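Local coordinates for protein Sqt1 (Chaetomium thermophilum, PDB 4ZOY) that probably acts as a dedicated chaperone that captures a ribosomal protein as it emerges during translation, using a WD40-repeat beta-propeller, at residues A22-Y27 with Y117-P122; W167-D172 with N178-V183; L204-S209 with V255-T260; I320-Q325 with R359-R364; L458-G463 with E467-V472. All blocks are in the same frame, centred on the assembly; numbering follows the deposited sequence. Where two conformers were deposited one is given.

Interaction 1: A22-Y27 with Y117-P122; sequences AQHPLY and YAVSVP
Two van der Waals contacts centre on V121, whose two methyl groups serve different aromatic rings. V121 holds CG1 opposite its own amide nitrogen (chi1 -178°), which sets this methyl against the CD2–CE2 side of Y27, 3.4 Å from Y27 CE2, while V121 CG2 lies 4.0 Å from H24 NE2. More loosely, V119 CG1 stands at the edge of the imidazole, near its plane, 4.5 Å from H24 CD2. These contacts join neighbouring blades of a WD40 beta-propeller: H24 and Y27 follow the inner strand 18-23 of one blade, and V119 belongs to the third strand, 114-120, of the next. The polar interactions are local. H24 ND1 accepts two backbone N-H groups, from L26 N at 3.1 Å, close to the ring plane, and from Y27 N at 3.3 Å, about 35° out of it. A leucine in place of H24 would probably leave both amides of the turn without their acceptor and let Y27 drift from V121. Contacts over ring faces complete the set: Y27 CD2 sits 3.2 Å above one imidazole face, toward its rim, L26 CB covers the centre of a Y27 face, and the F97 ring also meets H24.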
# COMPACT_ATOMS: atom_id res chain seq x y z
N ALA A 22 1.61 -6.03 7.40
CA ALA A 22 1.14 -4.84 8.08
C ALA A 22 1.99 -4.59 9.31
O ALA A 22 2.55 -5.53 9.89
CB ALA A 22 -0.32 -4.99 8.46
N GLN A 23 2.08 -3.33 9.71
CA GLN A 23 2.92 -2.91 10.81
C GLN A 23 2.07 -2.12 11.80
O GLN A 23 1.22 -1.33 11.39
CB GLN A 23 4.07 -2.05 10.29
CG GLN A 23 5.08 -1.64 11.34
CD GLN A 23 6.31 -1.05 10.70
OE1 GLN A 23 6.21 -0.31 9.72
NE2 GLN A 23 7.48 -1.43 11.19
N HIS A 24 2.27 -2.37 13.08
CA HIS A 24 1.53 -1.64 14.11
C HIS A 24 1.91 -0.16 14.07
O HIS A 24 3.09 0.17 13.98
CB HIS A 24 1.81 -2.25 15.48
CG HIS A 24 0.86 -1.82 16.55
ND1 HIS A 24 0.87 -0.55 17.09
CD2 HIS A 24 -0.11 -2.49 17.20
CE1 HIS A 24 -0.07 -0.46 18.01
NE2 HIS A 24 -0.67 -1.63 18.11
N PRO A 25 0.91 0.75 14.12
CA PRO A 25 1.24 2.17 13.94
C PRO A 25 2.00 2.80 15.10
O PRO A 25 2.64 3.84 14.90
CB PRO A 25 -0.13 2.83 13.77
CG PRO A 25 -1.08 1.92 14.44
CD PRO A 25 -0.54 0.52 14.16
N LEU A 26 1.93 2.20 16.28
CA LEU A 26 2.64 2.72 17.45
C LEU A 26 3.91 1.94 17.76
O LEU A 26 4.87 2.50 18.30
CB LEU A 26 1.73 2.70 18.68
CG LEU A 26 0.39 3.43 18.57
CD1 LEU A 26 -0.33 3.35 19.91
CD2 LEU A 26 0.59 4.87 18.13
N TYR A 27 3.90 0.66 17.43
CA TYR A 27 5.00 -0.23 17.80
C TYR A 27 5.54 -0.92 16.55
O TYR A 27 5.04 -1.97 16.14
CB TYR A 27 4.51 -1.26 18.83
CG TYR A 27 3.75 -0.61 19.96
CD1 TYR A 27 4.38 0.26 20.83
CD2 TYR A 27 2.40 -0.87 20.15
CE1 TYR A 27 3.69 0.87 21.87
CE2 TYR A 27 1.70 -0.27 21.19
CZ TYR A 27 2.35 0.59 22.04
OH TYR A 27 1.66 1.19 23.07
N TYR A 117 -9.35 -9.14 14.55
CA TYR A 117 -8.73 -9.50 15.82
C TYR A 117 -8.51 -8.26 16.68
O TYR A 117 -7.97 -7.26 16.20
CB TYR A 117 -7.38 -10.19 15.60
CG TYR A 117 -7.45 -11.49 14.81
CD1 TYR A 117 -7.49 -11.49 13.42
CD2 TYR A 117 -7.46 -12.71 15.46
CE1 TYR A 117 -7.56 -12.66 12.70
CE2 TYR A 117 -7.53 -13.90 14.76
CZ TYR A 117 -7.58 -13.87 13.38
OH TYR A 117 -7.65 -15.05 12.68
N ALA A 118 -8.91 -8.34 17.94
CA ALA A 118 -8.58 -7.28 18.88
C ALA A 118 -7.13 -7.41 19.31
O ALA A 118 -6.64 -8.52 19.53
CB ALA A 118 -9.51 -7.33 20.09
N VAL A 119 -6.44 -6.28 19.40
CA VAL A 119 -5.02 -6.27 19.75
C VAL A 119 -4.79 -5.56 21.07
O VAL A 119 -5.32 -4.47 21.29
CB VAL A 119 -4.18 -5.58 18.65
CG1 VAL A 119 -2.70 -5.65 18.99
CG2 VAL A 119 -4.46 -6.19 17.29
N SER A 120 -3.99 -6.17 21.94
CA SER A 120 -3.57 -5.54 23.18
C SER A 120 -2.05 -5.58 23.30
O SER A 120 -1.44 -6.63 23.15
CB SER A 120 -4.21 -6.22 24.39
OG SER A 120 -5.58 -5.87 24.50
N VAL A 121 -1.46 -4.42 23.59
CA VAL A 121 -0.00 -4.30 23.66
C VAL A 121 0.41 -3.64 24.98
O VAL A 121 0.60 -2.42 25.04
CB VAL A 121 0.55 -3.51 22.46
CG1 VAL A 121 2.07 -3.43 22.51
CG2 VAL A 121 0.11 -4.16 21.15
N PRO A 122 0.54 -4.45 26.04
CA PRO A 122 0.85 -4.07 27.43
C PRO A 122 2.27 -3.56 27.54
O PRO A 122 3.18 -4.35 27.41
CB PRO A 122 0.71 -5.37 28.20
CG PRO A 122 -0.17 -6.23 27.34
CD PRO A 122 0.26 -5.89 25.94

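Interaction 2: W167-D172 with N178-V183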
# COMPACT_ATOMS: atom_id res chain seq x y z
N TRP A 167 -15.91 -1.58 0.14
CA TRP A 167 -16.60 -1.61 1.43
C TRP A 167 -15.83 -0.80 2.46
O TRP A 167 -14.59 -0.86 2.52
CB TRP A 167 -16.76 -3.06 1.91
CG TRP A 167 -17.63 -3.87 1.01
CD1 TRP A 167 -17.33 -4.32 -0.25
CD2 TRP A 167 -18.96 -4.33 1.29
NE1 TRP A 167 -18.40 -5.02 -0.77
CE2 TRP A 167 -19.41 -5.05 0.16
CE3 TRP A 167 -19.82 -4.22 2.40
CZ2 TRP A 167 -20.67 -5.64 0.10
CZ3 TRP A 167 -21.07 -4.81 2.33
CH2 TRP A 167 -21.49 -5.51 1.19
N VAL A 168 -16.55 -0.03 3.27
CA VAL A 168 -15.95 0.67 4.39
C VAL A 168 -16.59 0.18 5.68
O VAL A 168 -17.81 0.22 5.81
CB VAL A 168 -16.11 2.20 4.26
CG1 VAL A 168 -15.45 2.90 5.43
CG2 VAL A 168 -15.52 2.69 2.93
N PHE A 169 -15.77 -0.32 6.60
CA PHE A 169 -16.26 -0.87 7.86
C PHE A 169 -15.70 -0.08 9.02
O PHE A 169 -14.57 0.40 8.96
CB PHE A 169 -15.83 -2.33 8.05
CG PHE A 169 -16.30 -3.26 6.99
CD1 PHE A 169 -17.56 -3.82 7.05
CD2 PHE A 169 -15.46 -3.61 5.93
CE1 PHE A 169 -18.01 -4.71 6.06
CE2 PHE A 169 -15.89 -4.49 4.95
CZ PHE A 169 -17.17 -5.04 5.01
N THR A 170 -16.48 0.01 10.10
CA THR A 170 -15.94 0.55 11.33
C THR A 170 -16.02 -0.52 12.42
O THR A 170 -17.02 -1.21 12.55
CB THR A 170 -16.67 1.84 11.75
OG1 THR A 170 -16.31 2.87 10.82
CG2 THR A 170 -16.22 2.28 13.12
N LEU A 171 -14.91 -0.67 13.15
CA LEU A 171 -14.76 -1.71 14.15
C LEU A 171 -15.05 -1.08 15.50
O LEU A 171 -14.22 -0.36 16.06
CB LEU A 171 -13.35 -2.33 14.07
CG LEU A 171 -13.03 -2.80 12.64
CD1 LEU A 171 -11.68 -3.51 12.56
CD2 LEU A 171 -14.13 -3.69 12.06
N ASP A 172 -16.26 -1.31 16.00
CA ASP A 172 -16.77 -0.60 17.16
C ASP A 172 -17.84 -1.42 17.87
O ASP A 172 -18.75 -1.97 17.24
CB ASP A 172 -17.33 0.77 16.73
CG ASP A 172 -17.90 1.59 17.88
OD1 ASP A 172 -17.92 1.11 19.05
OD2 ASP A 172 -18.31 2.74 17.62
N ASN A 178 -22.38 -7.29 17.42
CA ASN A 178 -22.18 -6.82 16.05
C ASN A 178 -21.06 -5.78 15.99
O ASN A 178 -21.31 -4.60 15.72
CB ASN A 178 -23.48 -6.23 15.50
CG ASN A 178 -24.51 -7.30 15.19
OD1 ASN A 178 -24.93 -7.46 14.04
ND2 ASN A 178 -24.94 -8.03 16.21
N PRO A 179 -19.81 -6.23 16.23
CA PRO A 179 -18.64 -5.36 16.32
C PRO A 179 -18.23 -4.78 14.97
O PRO A 179 -17.41 -3.87 14.92
CB PRO A 179 -17.56 -6.31 16.85
CG PRO A 179 -17.94 -7.62 16.30
CD PRO A 179 -19.44 -7.66 16.30
N VAL A 180 -18.80 -5.29 13.88
CA VAL A 180 -18.47 -4.76 12.56
C VAL A 180 -19.66 -3.99 11.95
O VAL A 180 -20.60 -4.59 11.44
CB VAL A 180 -18.02 -5.88 11.61
CG1 VAL A 180 -17.65 -5.29 10.25
CG2 VAL A 180 -16.85 -6.68 12.18
N GLN A 181 -19.60 -2.65 12.03
CA GLN A 181 -20.42 -1.69 11.25
C GLN A 181 -20.04 -1.58 9.80
O GLN A 181 -18.88 -1.38 9.46
CB GLN A 181 -20.31 -0.28 11.85
CG GLN A 181 -21.15 -0.05 12.97
CD GLN A 181 -20.58 1.07 13.82
OE1 GLN A 181 -19.34 1.05 14.22
NE2 GLN A 181 -21.44 2.06 14.11
N ILE A 182 -21.05 -1.58 8.95
CA ILE A 182 -20.86 -1.21 7.57
C ILE A 182 -21.15 0.29 7.37
O ILE A 182 -22.30 0.73 7.48
CB ILE A 182 -21.75 -2.03 6.68
CG1 ILE A 182 -21.51 -3.51 6.93
CG2 ILE A 182 -21.53 -1.65 5.24
CD1 ILE A 182 -22.31 -4.38 6.00
N VAL A 183 -20.11 1.07 7.07
CA VAL A 183 -20.28 2.50 6.80
C VAL A 183 -20.76 2.74 5.37
O VAL A 183 -21.67 3.55 5.13
CB VAL A 183 -18.97 3.25 7.04
CG1 VAL A 183 -19.14 4.74 6.78
CG2 VAL A 183 -18.48 3.00 8.46
O HOH W 1 -18.84 4.16 15.48
O HOH W 2 -21.52 -2.00 17.08
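W167 opens the contact by presenting the edge of its indole to I182, with CZ3 3.9 Å from I182 CD1 and the methyl near the ring plane. At V168 the backbone takes over: its O accepts V183 N at 2.8 Å, while V168 CG1 rests against V183 CB. F169 forms a non-hydrogen-bonded pair with I182, and the two side chains run side by side on the sheet face that also carries L171 and V180. Its CG lies anti to the carbonyl carbon (chi1 -59°), which brings F169 CD1 to 3.5 Å from V180 CG1 and F169 CE1 to 3.8 Å from I182 CG1. With an alanine here, V180 and I182 would probably lose the ring that spans them, leaving a gap toward M114 of the adjacent blade. T170 is tied to Q181 by a reciprocal backbone pair, T170 N to Q181 O at 2.8 Å and Q181 N to T170 O at 3.0 Å, and its OG1 bonds T156 on the strand on its other side. L171 CD2 then meets V180 CG2. D172 closes the ladder through its N, which bonds P179 O at 3.0 Å; one water links D172 O to N178 O, and another holds D172 OD2 but reaches Q181 OE1 weakly. The result is the outer hairpin of a four-stranded propeller blade. Its chemistry is divided by face and by end: hydrocarbon on the F169 side, against the neighbouring blade, and water-mediated polar links where the chain turns. The four backbone hydrogen bonds set the register.

Interaction 3: L204-S209 with V255-T260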
# COMPACT_ATOMS: atom_id res chain seq x y z
N LEU A 204 -12.26 11.33 1.98
CA LEU A 204 -12.44 10.82 0.63
C LEU A 204 -11.68 9.52 0.45
O LEU A 204 -10.59 9.35 1.00
CB LEU A 204 -11.96 11.85 -0.41
CG LEU A 204 -12.72 13.17 -0.39
CD1 LEU A 204 -12.10 14.13 -1.41
CD2 LEU A 204 -14.19 12.91 -0.69
N LEU A 205 -12.25 8.62 -0.34
CA LEU A 205 -11.62 7.34 -0.65
C LEU A 205 -11.59 7.18 -2.16
O LEU A 205 -12.63 7.09 -2.80
CB LEU A 205 -12.37 6.19 0.01
CG LEU A 205 -11.92 4.77 -0.33
CD1 LEU A 205 -10.48 4.52 0.15
CD2 LEU A 205 -12.88 3.77 0.28
N ALA A 206 -10.38 7.16 -2.73
CA ALA A 206 -10.21 7.01 -4.17
C ALA A 206 -9.87 5.58 -4.52
O ALA A 206 -8.92 5.02 -3.98
CB ALA A 206 -9.12 7.95 -4.67
N THR A 207 -10.66 4.99 -5.41
CA THR A 207 -10.40 3.62 -5.85
C THR A 207 -10.41 3.51 -7.36
O THR A 207 -11.06 4.29 -8.07
CB THR A 207 -11.40 2.61 -5.24
OG1 THR A 207 -12.71 2.84 -5.78
CG2 THR A 207 -11.43 2.75 -3.72
N VAL A 208 -9.65 2.54 -7.85
CA VAL A 208 -9.50 2.33 -9.29
C VAL A 208 -9.74 0.88 -9.65
O VAL A 208 -9.73 0.01 -8.79
CB VAL A 208 -8.11 2.75 -9.78
CG1 VAL A 208 -7.94 4.25 -9.63
CG2 VAL A 208 -7.01 1.99 -9.03
N SER A 209 -9.95 0.64 -10.95
CA SER A 209 -10.38 -0.67 -11.43
C SER A 209 -9.73 -1.05 -12.74
O SER A 209 -9.34 -0.18 -13.54
CB SER A 209 -11.91 -0.68 -11.58
OG SER A 209 -12.39 -1.86 -12.21
N VAL A 255 -3.12 3.94 -7.25
CA VAL A 255 -3.76 5.21 -6.92
C VAL A 255 -3.08 5.79 -5.69
O VAL A 255 -2.64 5.06 -4.80
CB VAL A 255 -5.29 5.02 -6.70
CG1 VAL A 255 -5.57 4.11 -5.51
CG2 VAL A 255 -5.99 6.36 -6.51
N ALA A 256 -2.96 7.12 -5.66
CA ALA A 256 -2.37 7.84 -4.55
C ALA A 256 -2.98 9.23 -4.49
O ALA A 256 -3.34 9.82 -5.52
CB ALA A 256 -0.85 7.92 -4.69
N VAL A 257 -3.13 9.76 -3.28
CA VAL A 257 -3.66 11.10 -3.08
C VAL A 257 -2.55 12.01 -2.52
O VAL A 257 -1.76 11.58 -1.70
CB VAL A 257 -4.89 11.07 -2.15
CG1 VAL A 257 -5.41 12.49 -1.92
CG2 VAL A 257 -5.98 10.20 -2.74
N SER A 258 -2.50 13.26 -2.98
CA SER A 258 -1.43 14.18 -2.58
C SER A 258 -1.58 14.62 -1.12
O SER A 258 -2.67 14.51 -0.56
CB SER A 258 -1.41 15.40 -3.51
OG SER A 258 -2.55 16.21 -3.29
N PRO A 259 -0.49 15.10 -0.51
CA PRO A 259 -0.54 15.42 0.93
C PRO A 259 -1.54 16.51 1.31
O PRO A 259 -1.95 16.53 2.47
CB PRO A 259 0.89 15.89 1.24
CG PRO A 259 1.73 15.33 0.18
CD PRO A 259 0.88 15.13 -1.04
N THR A 260 -1.89 17.40 0.39
CA THR A 260 -2.91 18.41 0.70
C THR A 260 -4.31 17.94 0.37
O THR A 260 -5.28 18.64 0.63
CB THR A 260 -2.67 19.70 -0.08
OG1 THR A 260 -2.75 19.43 -1.48
CG2 THR A 260 -1.31 20.30 0.26
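V208 and V255 pass each other in opposite directions, each reaching from its own strand toward the other. The meeting is branch against stem: V208 CG1 lies 4.0 Å from V255 CB, and V208 CG2 stands 4.2 Å from the same carbon, so the fork of one valine straddles the beta carbon of the other. V255 in turn spreads its methyls over A206. Its CG1 lies between the backbone N and the carbonyl carbon (chi1 63°), which places it 3.8 Å from A206 O, whereas V255 CG2 faces A206 CB at 4.0 Å. V257, two residues further along the same strand, brings its CG2 to the same methyl from another direction, 4.3 Å from A206 CB. A206 therefore meets two valines with one small group, and its small size probably helps the strand of V255 and V257 come near. The interface is purely van der Waals in character. The strand axes run nearly antiparallel, at 160°, yet approach no closer than 7.4 Å, a spacing at which side chains rather than backbone bonds make the join. Strand 204-209 is the second strand of one propeller blade, between strands 193-198 and 214-218, and 255-257 belongs to the innermost strand of the next. A195 from the first blade and V264 and V266 from strand 263-268 of the second extend this aliphatic layer between the two sheets.

Interaction 4: I320-Q325 with R359-R364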
# COMPACT_ATOMS: atom_id res chain seq x y z
N ILE A 320 -8.88 16.63 -15.52
CA ILE A 320 -7.56 16.08 -15.72
C ILE A 320 -6.54 17.20 -15.76
O ILE A 320 -6.57 18.04 -16.68
CB ILE A 320 -7.47 15.26 -17.01
CG1 ILE A 320 -8.64 14.28 -17.12
CG2 ILE A 320 -6.12 14.57 -17.10
CD1 ILE A 320 -8.70 13.26 -16.03
N LEU A 321 -5.62 17.22 -14.84
CA LEU A 321 -4.67 18.29 -14.70
C LEU A 321 -3.34 17.97 -15.38
O LEU A 321 -2.60 18.84 -15.66
CB LEU A 321 -4.43 18.57 -13.22
CG LEU A 321 -5.67 19.00 -12.43
CD1 LEU A 321 -5.41 19.04 -10.94
CD2 LEU A 321 -6.16 20.36 -12.89
N ALA A 322 -3.08 16.70 -15.56
CA ALA A 322 -1.89 16.23 -16.23
C ALA A 322 -2.04 14.77 -16.60
O ALA A 322 -2.81 14.11 -16.04
CB ALA A 322 -0.66 16.43 -15.38
N SER A 323 -1.37 14.44 -17.73
CA SER A 323 -1.32 13.06 -18.18
C SER A 323 0.14 12.72 -18.43
O SER A 323 0.87 13.53 -18.98
CB SER A 323 -2.14 12.84 -19.45
OG SER A 323 -3.53 13.02 -19.20
N LEU A 324 0.50 11.58 -18.03
CA LEU A 324 1.86 11.11 -18.15
C LEU A 324 2.12 9.73 -18.69
O LEU A 324 1.52 8.79 -18.33
CB LEU A 324 2.61 11.19 -16.80
CG LEU A 324 2.36 12.42 -15.94
CD1 LEU A 324 2.79 12.21 -14.50
CD2 LEU A 324 3.13 13.58 -16.50
N GLN A 325 3.14 9.65 -19.52
CA GLN A 325 3.54 8.39 -20.08
C GLN A 325 4.92 8.29 -20.65
O GLN A 325 5.17 8.43 -21.93
CB GLN A 325 2.52 7.95 -21.15
CG GLN A 325 2.64 6.52 -21.65
CD GLN A 325 1.68 6.17 -22.77
OE1 GLN A 325 1.13 7.01 -23.43
NE2 GLN A 325 1.47 4.91 -22.96
N ARG A 359 5.36 21.68 -10.98
CA ARG A 359 5.80 22.11 -12.31
C ARG A 359 5.09 21.34 -13.42
O ARG A 359 5.72 20.85 -14.36
CB ARG A 359 7.31 21.96 -12.44
CG ARG A 359 8.10 22.75 -11.41
CD ARG A 359 9.59 22.47 -11.51
NE ARG A 359 10.02 22.56 -12.89
CZ ARG A 359 10.55 21.57 -13.61
NH1 ARG A 359 10.80 20.37 -13.09
NH2 ARG A 359 10.86 21.81 -14.86
N SER A 360 3.77 21.24 -13.31
CA SER A 360 2.94 20.52 -14.28
C SER A 360 3.41 19.08 -14.45
O SER A 360 3.29 18.51 -15.53
CB SER A 360 2.93 21.25 -15.63
OG SER A 360 1.91 20.74 -16.46
N PHE A 361 3.92 18.51 -13.36
CA PHE A 361 4.36 17.12 -13.36
C PHE A 361 5.42 16.88 -14.44
O PHE A 361 5.49 15.80 -15.06
CB PHE A 361 3.16 16.19 -13.50
CG PHE A 361 2.30 16.18 -12.27
CD1 PHE A 361 1.38 17.20 -12.05
CD2 PHE A 361 2.44 15.19 -11.31
CE1 PHE A 361 0.60 17.22 -10.89
CE2 PHE A 361 1.67 15.20 -10.16
CZ PHE A 361 0.76 16.22 -9.94
N ALA A 362 6.28 17.89 -14.62
CA ALA A 362 7.47 17.72 -15.45
C ALA A 362 8.31 16.56 -14.93
O ALA A 362 8.32 16.27 -13.73
CB ALA A 362 8.31 18.99 -15.46
N LEU A 363 9.00 15.89 -15.83
CA LEU A 363 9.84 14.77 -15.44
C LEU A 363 11.10 15.24 -14.74
O LEU A 363 11.86 16.06 -15.28
CB LEU A 363 10.20 13.93 -16.66
CG LEU A 363 11.09 12.70 -16.44
CD1 LEU A 363 10.36 11.71 -15.55
CD2 LEU A 363 11.37 12.08 -17.79
N ARG A 364 11.30 14.76 -13.52
CA ARG A 364 12.50 15.07 -12.76
C ARG A 364 13.59 14.04 -13.04
O ARG A 364 14.75 14.38 -13.24
CB ARG A 364 12.19 15.11 -11.26
CG ARG A 364 13.28 15.76 -10.43
CD ARG A 364 12.98 15.62 -8.94
NE ARG A 364 13.97 16.32 -8.13
CZ ARG A 364 13.81 17.53 -7.62
NH1 ARG A 364 12.68 18.19 -7.83
NH2 ARG A 364 14.77 18.09 -6.91
O HOH W 3 -0.57 21.39 -16.72
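S360 meets the other strand through a water and through its carbonyl. The water lies 2.6 Å from S360 OG and makes a weak bond to L321 O at 3.4 Å, giving a thin polar link beside an otherwise apolar contact; S360 O itself only skirts A322 CB. S360 and F361 both have left-handed backbone angles, the central pair of a tight turn closed by A362 N donating to R359 O at 3.0 Å. F361 carries most of the apolar contact. Its CG is anti to the carbonyl carbon (chi1 -70°), which swings the ring inward so that CD1 lies 4.0 Å from A322 CB, while the benzyl carbon takes the leucine: F361 CB is 4.0 Å from L324 CD2 and 4.1 Å from L324 CD1. The two side chains cross at about a right angle, the leucine fork resting on the root of the phenylalanine rather than on its far rim. L324 CD2 also approaches the backbone, 3.5 Å from F361 O. Around them I275 and L343 add further hydrocarbon to the ring. From A362 the chain runs into strand 362-367, which pairs with 352-356, and R364 forms a salt bridge with D356. Such an inter-blade joint belongs to the outer part of a WD40 propeller: a turn between the third and fourth strands of one blade pushes an aromatic side chain against the outermost strand, 320-324, of the blade before it.

Interaction 5: L458-G463 with E467-V472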
# COMPACT_ATOMS: atom_id res chain seq x y z
N LEU A 458 7.41 -9.00 -2.65
CA LEU A 458 6.00 -8.65 -2.88
C LEU A 458 5.51 -7.48 -2.03
O LEU A 458 4.46 -6.91 -2.31
CB LEU A 458 5.10 -9.87 -2.63
CG LEU A 458 5.39 -11.07 -3.53
CD1 LEU A 458 4.49 -12.24 -3.17
CD2 LEU A 458 5.24 -10.71 -5.02
N GLY A 459 6.26 -7.11 -1.00
CA GLY A 459 5.84 -6.01 -0.15
C GLY A 459 6.87 -5.74 0.92
O GLY A 459 7.82 -6.52 1.10
N PHE A 460 6.69 -4.63 1.63
CA PHE A 460 7.52 -4.31 2.77
C PHE A 460 6.85 -3.27 3.66
O PHE A 460 5.93 -2.56 3.23
CB PHE A 460 8.92 -3.80 2.34
CG PHE A 460 8.90 -2.49 1.60
CD1 PHE A 460 8.94 -1.29 2.29
CD2 PHE A 460 8.85 -2.47 0.22
CE1 PHE A 460 8.91 -0.08 1.62
CE2 PHE A 460 8.83 -1.26 -0.46
CZ PHE A 460 8.86 -0.07 0.24
N VAL A 461 7.31 -3.21 4.90
CA VAL A 461 7.06 -2.07 5.76
C VAL A 461 8.39 -1.54 6.27
O VAL A 461 9.39 -2.27 6.30
CB VAL A 461 6.15 -2.42 6.95
CG1 VAL A 461 4.74 -2.80 6.48
CG2 VAL A 461 6.76 -3.55 7.80
N GLN A 462 8.43 -0.28 6.67
CA GLN A 462 9.70 0.33 7.07
C GLN A 462 9.55 1.29 8.25
O GLN A 462 10.46 2.07 8.52
CB GLN A 462 10.33 1.06 5.89
CG GLN A 462 9.49 2.21 5.32
CD GLN A 462 10.13 2.88 4.12
OE1 GLN A 462 11.36 2.84 3.95
NE2 GLN A 462 9.31 3.51 3.28
N GLY A 463 8.42 1.24 8.93
CA GLY A 463 8.22 2.07 10.11
C GLY A 463 8.20 3.54 9.79
O GLY A 463 8.07 3.93 8.64
N GLU A 467 14.44 2.83 9.24
CA GLU A 467 15.68 2.21 9.72
C GLU A 467 15.61 0.69 9.78
O GLU A 467 16.63 0.02 9.69
CB GLU A 467 16.05 2.77 11.09
CG GLU A 467 16.69 4.16 11.02
CD GLU A 467 18.02 4.14 10.28
OE1 GLU A 467 18.96 3.47 10.77
OE2 GLU A 467 18.14 4.78 9.22
N ARG A 468 14.40 0.16 9.91
CA ARG A 468 14.20 -1.28 9.88
C ARG A 468 13.14 -1.60 8.84
O ARG A 468 12.03 -1.09 8.90
CB ARG A 468 13.79 -1.82 11.24
CG ARG A 468 14.97 -1.94 12.19
CD ARG A 468 14.86 -3.16 13.08
NE ARG A 468 16.15 -3.47 13.70
CZ ARG A 468 16.32 -4.41 14.63
NH1 ARG A 468 15.29 -5.14 15.04
NH2 ARG A 468 17.53 -4.61 15.14
N ILE A 469 13.52 -2.45 7.89
CA ILE A 469 12.64 -2.84 6.79
C ILE A 469 12.30 -4.30 6.94
O ILE A 469 13.19 -5.13 7.11
CB ILE A 469 13.30 -2.57 5.42
CG1 ILE A 469 13.69 -1.10 5.30
CG2 ILE A 469 12.40 -3.02 4.27
CD1 ILE A 469 14.49 -0.78 4.05
N VAL A 470 11.01 -4.63 6.91
CA VAL A 470 10.58 -6.02 6.91
C VAL A 470 9.90 -6.31 5.60
O VAL A 470 9.02 -5.56 5.17
CB VAL A 470 9.64 -6.34 8.09
CG1 VAL A 470 9.36 -7.85 8.15
CG2 VAL A 470 10.25 -5.86 9.41
N THR A 471 10.32 -7.39 4.96
CA THR A 471 9.88 -7.74 3.61
C THR A 471 9.05 -9.01 3.57
O THR A 471 9.15 -9.86 4.46
CB THR A 471 11.05 -7.94 2.67
OG1 THR A 471 11.87 -9.01 3.18
CG2 THR A 471 11.88 -6.67 2.55
N VAL A 472 8.24 -9.15 2.53
CA VAL A 472 7.54 -10.40 2.27
C VAL A 472 7.84 -10.82 0.83
O VAL A 472 7.82 -10.00 -0.10
CB VAL A 472 6.01 -10.30 2.53
CG1 VAL A 472 5.74 -10.10 4.01
CG2 VAL A 472 5.37 -9.18 1.69
O HOH W 4 12.04 1.76 10.97
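The F460 ring meets I469 CG2 obliquely, has Q462 NE2 in plane at its edge, and makes a cation-pi contact with K378, whose NZ also bonds F460 O. The phenyl leaves the hairpin because its CG sits over the backbone, flanked by N and C (chi1 65°); across the strands it is F460 CB that touches, 4.1 Å from both I469 CG2 and T471 CG2. The Q462 amide likewise leaves the hairpin, bonded through OE1 to T396 and through NE2 to E380 of the neighbouring blade, while Q462 CB stays 4.0 Å from I469 CG1. On the opposite sheet face V461 and V470 lie side by side, V461 CG2 4.0 Å from V470 CB. Their backbones form a hydrogen-bonded pair with V461 N to V470 O and V470 N to V461 O both at 2.9 Å. At the other end L458 and G459 share V472 as partner in a classic beta bulge: V472 O takes a sound bond from L458 N at 2.8 Å and a weak one from G459 N. V472 CG2 lies 3.5 Å from G459 N, and a beta carbon on that glycine would crowd this methyl. Where the chain turns, a water donates to Q462 O and accepts from R468 N. The hairpin lies in the blade that strand 9-11 completes from the N-terminus, the closure familiar in WD40 propellers. Its chemistry implies that backbone bonds set the register, while the side chains, aliphatic on the V461 and V470 face and led by the F460 ring on the other, reach largely to neighbouring blades.

The five contacts sample both kinds of joint in a closed eight-bladed ring: interactions 2 and 5 are hairpins within single blades, whereas interactions 1, 3 and 4 tie one blade to the next. Two pairs touch directly. Q23 OE1 of interaction 1 bonds G463 N of interaction 5 at 2.8 Å, joining the first blade to the blade that closes the ring, and V168 CG2 of interaction 2 packs on L205 CD2 of interaction 3 at 3.9 Å. Interactions 3 and 4 use opposite outer strands of one sheet, with centres about 17 Å apart. Interactions 1 and 4 lie across the ring, their centres about 39 Å apart.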